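Eukaryotic translation initiation factor 2A (Schizosaccharomyces pombe, PDB 3WJ9) probably directs the codon-dependent binding of initiator methionyl-tRNA to 40S ribosomal subunits during early translation of a small number of specific mRNAs. Local coordinates at residues E35-A40 with Y51-Q56; K13-V18 with F30-E35. All blocks are in the same frame, centred on the assembly; numbering follows the deposited sequence.

Interaction 1 of 2, residues E35-A40 with Y51-Q56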
ATOM      1  N   GLU A  35      -0.276  17.384 -21.562  1.00 64.45           N
ATOM      2  CA  GLU A  35       0.278  16.047 -21.723  1.00 66.80           C
ATOM      3  C   GLU A  35      -0.681  14.986 -21.197  1.00 60.34           C
ATOM      4  O   GLU A  35      -1.413  15.227 -20.238  1.00 61.26           O
ATOM      5  CB  GLU A  35       1.618  15.931 -20.996  1.00 68.71           C
ATOM      6  CG  GLU A  35       2.624  17.014 -21.318  1.00 74.53           C
ATOM      7  CD  GLU A  35       3.431  16.717 -22.566  1.00 86.57           C
ATOM      8  OE1 GLU A  35       4.576  17.206 -22.663  1.00 81.55           O
ATOM      9  OE2 GLU A  35       2.927  15.993 -23.448  1.00100.24           O
ATOM     10  N   PRO A  36      -0.679  13.801 -21.826  1.00 58.55           N
ATOM     11  CA  PRO A  36      -1.453  12.675 -21.298  1.00 60.30           C
ATOM     12  C   PRO A  36      -0.896  12.218 -19.954  1.00 62.71           C
ATOM     13  O   PRO A  36       0.320  12.206 -19.775  1.00 63.26           O
ATOM     14  CB  PRO A  36      -1.276  11.594 -22.369  1.00 50.90           C
ATOM     15  CG  PRO A  36       0.011  11.941 -23.042  1.00 50.21           C
ATOM     16  CD  PRO A  36       0.059  13.441 -23.049  1.00 54.80           C
ATOM     17  N   ALA A  37      -1.771  11.863 -19.020  1.00 54.11           N
ATOM     18  CA  ALA A  37      -1.328  11.407 -17.709  1.00 43.57           C
ATOM     19  C   ALA A  37      -0.754   9.997 -17.799  1.00 53.49           C
ATOM     20  O   ALA A  37      -1.190   9.192 -18.624  1.00 56.54           O
ATOM     21  CB  ALA A  37      -2.471  11.454 -16.712  1.00 46.44           C
ATOM     22  N   ARG A  38       0.225   9.705 -16.951  1.00 49.83           N
ATOM     23  CA  ARG A  38       0.892   8.407 -16.959  1.00 40.19           C
ATOM     24  C   ARG A  38       0.807   7.729 -15.598  1.00 43.25           C
ATOM     25  O   ARG A  38       1.130   6.549 -15.459  1.00 54.61           O
ATOM     26  CB  ARG A  38       2.357   8.560 -17.369  1.00 60.24           C
ATOM     27  CG  ARG A  38       3.159   9.458 -16.446  1.00 62.05           C
ATOM     28  CD  ARG A  38       4.636   9.411 -16.781  1.00 67.59           C
ATOM     29  NE  ARG A  38       4.927   9.977 -18.094  1.00 79.27           N
ATOM     30  CZ  ARG A  38       6.103   9.876 -18.706  1.00 71.20           C
ATOM     31  NH1 ARG A  38       7.102   9.224 -18.125  1.00 55.76           N
ATOM     32  NH2 ARG A  38       6.279  10.421 -19.901  1.00 70.10           N
ATOM     33  N   ASN A  39       0.373   8.485 -14.596  1.00 45.15           N
ATOM     34  CA  ASN A  39       0.266   7.979 -13.235  1.00 45.38           C
ATOM     35  C   ASN A  39      -0.643   8.877 -12.405  1.00 38.79           C
ATOM     36  O   ASN A  39      -0.894  10.023 -12.781  1.00 37.84           O
ATOM     37  CB  ASN A  39       1.653   7.883 -12.597  1.00 40.17           C
ATOM     38  CG  ASN A  39       1.663   7.015 -11.355  1.00 39.09           C
ATOM     39  OD1 ASN A  39       0.766   6.200 -11.149  1.00 52.30           O
ATOM     40  ND2 ASN A  39       2.684   7.182 -10.524  1.00 41.26           N
ATOM     41  N   ALA A  40      -1.141   8.358 -11.285  1.00 51.11           N
ATOM     42  CA  ALA A  40      -2.020   9.126 -10.404  1.00 26.91           C
ATOM     43  C   ALA A  40      -2.133   8.488  -9.018  1.00 36.54           C
ATOM     44  O   ALA A  40      -1.932   7.283  -8.868  1.00 52.63           O
ATOM     45  CB  ALA A  40      -3.399   9.270 -11.028  1.00 42.17           C
ATOM     46  N   TYR A  51      -1.382  13.693 -10.234  1.00 35.98           N
ATOM     47  CA  TYR A  51      -1.211  12.878 -11.427  1.00 40.91           C
ATOM     48  C   TYR A  51       0.029  13.307 -12.194  1.00 48.21           C
ATOM     49  O   TYR A  51       0.384  14.486 -12.218  1.00 42.94           O
ATOM     50  CB  TYR A  51      -2.450  12.950 -12.320  1.00 43.96           C
ATOM     51  CG  TYR A  51      -2.747  14.320 -12.879  1.00 40.81           C
ATOM     52  CD1 TYR A  51      -3.570  15.203 -12.196  1.00 48.97           C
ATOM     53  CD2 TYR A  51      -2.217  14.725 -14.096  1.00 45.24           C
ATOM     54  CE1 TYR A  51      -3.847  16.455 -12.700  1.00 55.00           C
ATOM     55  CE2 TYR A  51      -2.490  15.974 -14.608  1.00 40.41           C
ATOM     56  CZ  TYR A  51      -3.305  16.837 -13.906  1.00 55.24           C
ATOM     57  OH  TYR A  51      -3.583  18.087 -14.407  1.00 56.25           O
ATOM     58  N   ALA A  52       0.686  12.339 -12.817  1.00 55.49           N
ATOM     59  CA  ALA A  52       1.937  12.599 -13.504  1.00 49.31           C
ATOM     60  C   ALA A  52       1.760  12.605 -15.012  1.00 57.10           C
ATOM     61  O   ALA A  52       1.128  11.716 -15.583  1.00 66.18           O
ATOM     62  CB  ALA A  52       2.978  11.572 -13.101  1.00 49.18           C
ATOM     63  N   THR A  53       2.307  13.634 -15.645  1.00 66.07           N
ATOM     64  CA  THR A  53       2.438  13.674 -17.090  1.00 55.13           C
ATOM     65  C   THR A  53       3.924  13.785 -17.400  1.00 67.88           C
ATOM     66  O   THR A  53       4.739  13.904 -16.485  1.00 79.58           O
ATOM     67  CB  THR A  53       1.663  14.847 -17.713  1.00 51.82           C
ATOM     68  OG1 THR A  53       2.320  16.083 -17.408  1.00 46.73           O
ATOM     69  CG2 THR A  53       0.230  14.882 -17.201  1.00 45.37           C
ATOM     70  N   ALA A  54       4.281  13.742 -18.679  1.00 62.63           N
ATOM     71  CA  ALA A  54       5.682  13.808 -19.075  1.00 77.17           C
ATOM     72  C   ALA A  54       6.342  15.107 -18.620  1.00 81.35           C
ATOM     73  O   ALA A  54       7.461  15.100 -18.112  1.00 82.30           O
ATOM     74  CB  ALA A  54       5.810  13.656 -20.581  1.00 86.23           C
ATOM     75  N   THR A  55       5.636  16.218 -18.797  1.00 76.37           N
ATOM     76  CA  THR A  55       6.205  17.533 -18.532  1.00 68.00           C
ATOM     77  C   THR A  55       6.202  17.898 -17.049  1.00 70.40           C
ATOM     78  O   THR A  55       7.208  18.368 -16.518  1.00 72.55           O
ATOM     79  CB  THR A  55       5.447  18.627 -19.314  1.00 72.10           C
ATOM     80  OG1 THR A  55       5.388  18.272 -20.700  1.00 87.35           O
ATOM     81  CG2 THR A  55       6.141  19.971 -19.180  1.00 75.60           C
ATOM     82  N   GLN A  56       5.068  17.683 -16.386  1.00 71.88           N
ATOM     83  CA  GLN A  56       4.838  18.224 -15.047  1.00 56.28           C
ATOM     84  C   GLN A  56       4.098  17.269 -14.104  1.00 55.83           C
ATOM     85  O   GLN A  56       3.778  16.136 -14.466  1.00 66.32           O
ATOM     86  CB  GLN A  56       4.053  19.536 -15.160  1.00 59.55           C
ATOM     87  CG  GLN A  56       4.732  20.611 -15.990  1.00 82.03           C
ATOM     88  CD  GLN A  56       3.812  21.751 -16.386  1.00 89.25           C
ATOM     89  OE1 GLN A  56       2.691  21.862 -15.898  1.00 82.55           O
ATOM     90  NE2 GLN A  56       4.282  22.596 -17.302  1.00 92.69           N
TER
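Glu35 leads into the strand with its aliphatic stem against Thr53, CB to CB 3.5 Å. Pro36, rigid and without an N-H to offer, brings its carbonyl O beside the Thr53 side chain. Ala37 then sets a small methyl obliquely beside the Tyr51 ring (CB to CD2 4.2 Å). At Arg38 and Asn39 the pairing is interrupted by a classic beta bulge: both residues face the single residue Ala52. Arg38 N gives Ala52 O a nearly straight bond of 2.6 Å (164° at the hydrogen), and Asn39 N adds a weak one to the same Ala52 O at 3.5 Å. The bulge is taken up at Arg38, whose psi of -11° departs from extended values. The Arg38 side chain bends at chi3 (66°), and its guanidinium lies obliquely beside Ala54, with NH2 3.3 Å from Ala54 CB. Asn39 returns the backbone exchange, its O accepting from Ala52 N at 2.8 Å, and the Ala52 methyl meets both Asn39 CB and Arg38 CG. Ala40 ends the segment as a non-hydrogen-bonded partner of Tyr51, CB to CB 4.0 Å, its methyl suiting a buried position beside the root of a large ring. These strands are the first two of a four-stranded propeller blade. The Asn39 and Ala52 face packs on Leu79 of strand 76-81 in the following blade, where Arg38 NH1 also makes a weak hydrogen bond to Thr76 O; Ala40 touches Gln403 and Phe405 of strand 401-406, and strand 57-61 continues the sheet beyond Tyr51.

Interaction 2 of 2, residues K13-V18 with F30-E35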
ATOM      1  N   LYS A  13      -7.192   7.293 -22.477  1.00 59.71           N
ATOM      2  CA  LYS A  13      -7.905   8.336 -23.187  1.00 58.98           C
ATOM      3  C   LYS A  13      -8.135   9.577 -22.333  1.00 74.09           C
ATOM      4  O   LYS A  13      -8.092  10.700 -22.834  1.00 81.07           O
ATOM      5  CB  LYS A  13      -9.229   7.768 -23.693  1.00 53.78           C
ATOM      6  CG  LYS A  13     -10.448   8.635 -23.495  1.00 67.29           C
ATOM      7  CD  LYS A  13     -11.506   8.169 -24.463  1.00 65.67           C
ATOM      8  CE  LYS A  13     -12.823   8.873 -24.296  1.00 58.84           C
ATOM      9  NZ  LYS A  13     -13.843   8.033 -24.967  1.00 71.43           N
ATOM     10  N   SER A  14      -8.362   9.376 -21.040  1.00 66.77           N
ATOM     11  CA  SER A  14      -8.692  10.491 -20.162  1.00 55.21           C
ATOM     12  C   SER A  14      -8.275  10.248 -18.719  1.00 47.95           C
ATOM     13  O   SER A  14      -7.758   9.184 -18.375  1.00 55.16           O
ATOM     14  CB  SER A  14     -10.195  10.775 -20.222  1.00 37.79           C
ATOM     15  OG  SER A  14     -10.549  11.847 -19.367  1.00 38.60           O
ATOM     16  N   ILE A  15      -8.502  11.254 -17.881  1.00 41.62           N
ATOM     17  CA  ILE A  15      -8.238  11.148 -16.454  1.00 52.72           C
ATOM     18  C   ILE A  15      -9.111  12.139 -15.694  1.00 48.80           C
ATOM     19  O   ILE A  15      -9.224  13.305 -16.074  1.00 58.90           O
ATOM     20  CB  ILE A  15      -6.748  11.394 -16.127  1.00 53.66           C
ATOM     21  CG1 ILE A  15      -6.533  11.383 -14.614  1.00 39.33           C
ATOM     22  CG2 ILE A  15      -6.262  12.702 -16.744  1.00 55.95           C
ATOM     23  CD1 ILE A  15      -5.111  11.631 -14.203  1.00 44.92           C
ATOM     24  N   GLY A  16      -9.745  11.671 -14.626  1.00 45.36           N
ATOM     25  CA  GLY A  16     -10.624  12.530 -13.862  1.00 46.81           C
ATOM     26  C   GLY A  16     -11.034  11.996 -12.507  1.00 41.67           C
ATOM     27  O   GLY A  16     -10.775  10.843 -12.163  1.00 42.74           O
ATOM     28  N   LEU A  17     -11.672  12.863 -11.731  1.00 43.16           N
ATOM     29  CA  LEU A  17     -12.250  12.477 -10.456  1.00 45.36           C
ATOM     30  C   LEU A  17     -13.760  12.392 -10.641  1.00 50.59           C
ATOM     31  O   LEU A  17     -14.332  13.138 -11.431  1.00 48.82           O
ATOM     32  CB  LEU A  17     -11.862  13.478  -9.362  1.00 57.07           C
ATOM     33  CG  LEU A  17     -10.385  13.899  -9.387  1.00 45.68           C
ATOM     34  CD1 LEU A  17     -10.047  14.859  -8.253  1.00 50.40           C
ATOM     35  CD2 LEU A  17      -9.472  12.684  -9.353  1.00 46.10           C
ATOM     36  N   VAL A  18     -14.404  11.465  -9.941  1.00 43.94           N
ATOM     37  CA  VAL A  18     -15.831  11.228 -10.136  1.00 32.16           C
ATOM     38  C   VAL A  18     -16.577  11.165  -8.811  1.00 35.56           C
ATOM     39  O   VAL A  18     -16.328  10.278  -7.995  1.00 42.79           O
ATOM     40  CB  VAL A  18     -16.082   9.913 -10.914  1.00 37.58           C
ATOM     41  CG1 VAL A  18     -17.567   9.650 -11.052  1.00 39.40           C
ATOM     42  CG2 VAL A  18     -15.425   9.959 -12.283  1.00 37.29           C
ATOM     43  N   PHE A  30     -11.804  21.129 -11.990  1.00 50.85           N
ATOM     44  CA  PHE A  30     -10.812  20.134 -12.391  1.00 48.60           C
ATOM     45  C   PHE A  30     -10.616  20.006 -13.899  1.00 54.48           C
ATOM     46  O   PHE A  30     -11.576  19.897 -14.664  1.00 54.01           O
ATOM     47  CB  PHE A  30     -11.171  18.757 -11.828  1.00 56.08           C
ATOM     48  CG  PHE A  30     -10.203  17.675 -12.225  1.00 54.58           C
ATOM     49  CD1 PHE A  30      -8.984  17.546 -11.579  1.00 40.66           C
ATOM     50  CD2 PHE A  30     -10.506  16.797 -13.253  1.00 52.75           C
ATOM     51  CE1 PHE A  30      -8.090  16.557 -11.947  1.00 39.67           C
ATOM     52  CE2 PHE A  30      -9.615  15.809 -13.626  1.00 52.93           C
ATOM     53  CZ  PHE A  30      -8.408  15.686 -12.973  1.00 40.43           C
ATOM     54  N   GLU A  31      -9.350  20.008 -14.306  1.00 59.48           N
ATOM     55  CA  GLU A  31      -8.951  19.674 -15.669  1.00 62.10           C
ATOM     56  C   GLU A  31      -7.477  19.260 -15.676  1.00 52.75           C
ATOM     57  O   GLU A  31      -6.682  19.771 -14.886  1.00 54.57           O
ATOM     58  CB  GLU A  31      -9.194  20.850 -16.620  1.00 68.97           C
ATOM     59  CG  GLU A  31      -8.672  20.621 -18.031  1.00 76.09           C
ATOM     60  CD  GLU A  31      -9.022  21.746 -18.978  1.00 75.96           C
ATOM     61  OE1 GLU A  31      -8.106  22.499 -19.366  1.00 70.00           O
ATOM     62  OE2 GLU A  31     -10.210  21.869 -19.343  1.00 80.42           O
ATOM     63  N   ALA A  32      -7.123  18.327 -16.558  1.00 53.57           N
ATOM     64  CA  ALA A  32      -5.771  17.774 -16.607  1.00 58.05           C
ATOM     65  C   ALA A  32      -4.791  18.647 -17.395  1.00 72.09           C
ATOM     66  O   ALA A  32      -5.160  19.703 -17.906  1.00 68.16           O
ATOM     67  CB  ALA A  32      -5.806  16.371 -17.194  1.00 59.85           C
ATOM     68  N   ILE A  33      -3.542  18.194 -17.486  1.00 70.28           N
ATOM     69  CA  ILE A  33      -2.501  18.905 -18.229  1.00 69.08           C
ATOM     70  C   ILE A  33      -2.592  18.586 -19.721  1.00 68.30           C
ATOM     71  O   ILE A  33      -3.196  17.584 -20.109  1.00 69.90           O
ATOM     72  CB  ILE A  33      -1.074  18.542 -17.716  1.00 73.66           C
ATOM     73  CG1 ILE A  33      -1.007  18.567 -16.192  1.00 67.16           C
ATOM     74  CG2 ILE A  33      -0.019  19.501 -18.255  1.00 69.09           C
ATOM     75  CD1 ILE A  33       0.349  18.153 -15.654  1.00 69.22           C
ATOM     76  N   SER A  34      -2.012  19.458 -20.543  1.00 79.04           N
ATOM     77  CA  SER A  34      -1.812  19.212 -21.969  1.00 85.59           C
ATOM     78  C   SER A  34      -1.332  17.794 -22.256  1.00 68.58           C
ATOM     79  O   SER A  34      -1.905  17.088 -23.087  1.00 73.59           O
ATOM     80  CB  SER A  34      -0.804  20.216 -22.533  1.00 84.50           C
ATOM     81  OG  SER A  34      -0.501  19.936 -23.887  1.00 78.00           O
ATOM     82  N   GLU A  35      -0.276  17.384 -21.562  1.00 64.45           N
ATOM     83  CA  GLU A  35       0.278  16.047 -21.723  1.00 66.80           C
ATOM     84  C   GLU A  35      -0.681  14.986 -21.197  1.00 60.34           C
ATOM     85  O   GLU A  35      -1.413  15.227 -20.238  1.00 61.26           O
ATOM     86  CB  GLU A  35       1.618  15.931 -20.996  1.00 68.71           C
ATOM     87  CG  GLU A  35       2.624  17.014 -21.318  1.00 74.53           C
ATOM     88  CD  GLU A  35       3.431  16.717 -22.566  1.00 86.57           C
ATOM     89  OE1 GLU A  35       4.576  17.206 -22.663  1.00 81.55           O
ATOM     90  OE2 GLU A  35       2.927  15.993 -23.448  1.00100.24           O
TER
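Phe30 carries most of this contact, its ring packing against the Ile15-Gly16 backbone and the Leu17 side chain. With CG anti to the backbone N (chi1 179°), the ring extends from the loop toward strand 15-19. Its CE2 corner lies 3.4 Å from Gly16 CA, where the absence of a side chain on Gly16 lets an aromatic group approach the main chain. Ile15 O comes to the ring's edge, in its plane, 3.5 Å from CE2, the rim where the weakly positive C-H groups are found. Leu17 covers one face instead, with CG 4.3 Å from CE1, a branched aliphatic group well suited to a flat apolar surface. Ile15 makes a second attachment farther along the loop: its CG2 methyl meets Ala32 CB at 3.7 Å, and the small alanine allows the loop to run close to the strand. Replacing Phe30 by alanine is likely to open a gap beside Gly16 and Leu17, leaving the Ile15-Ala32 pair as the main hold on the loop. No hydrogen bond joins the two segments; they meet by van der Waals contact, mostly apolar, with Ile15 O at the ring edge, while Gly16 bonds through its backbone to Tyr9 of strand 6-11. Such a loop, passing from the outermost strand of one blade to the innermost strand of the next, is the standard blade-to-blade connection of a beta-propeller.

In the fold
The two contacts follow one another along the chain, with centres about 9 Å apart, and share Glu35, where the connecting loop of interaction 2 hands over to the hairpin of interaction 1. Tyr51 joins them most directly: its CB packs 3.5 Å from Ile15 CD1, and its OH comes to 3.1 Å from Ile33 N and lies against Ala32 as well. Thr53 adds a contact through OG1, 3.4 Å from Ile33 CD1. Together they join the ring-closing blade, built from strands 6-11, 15-19 and 401-406, to the blade that begins with strand 37-42, within the beta-propeller part of eIF2A; the initiation function belongs to the whole, longer protein.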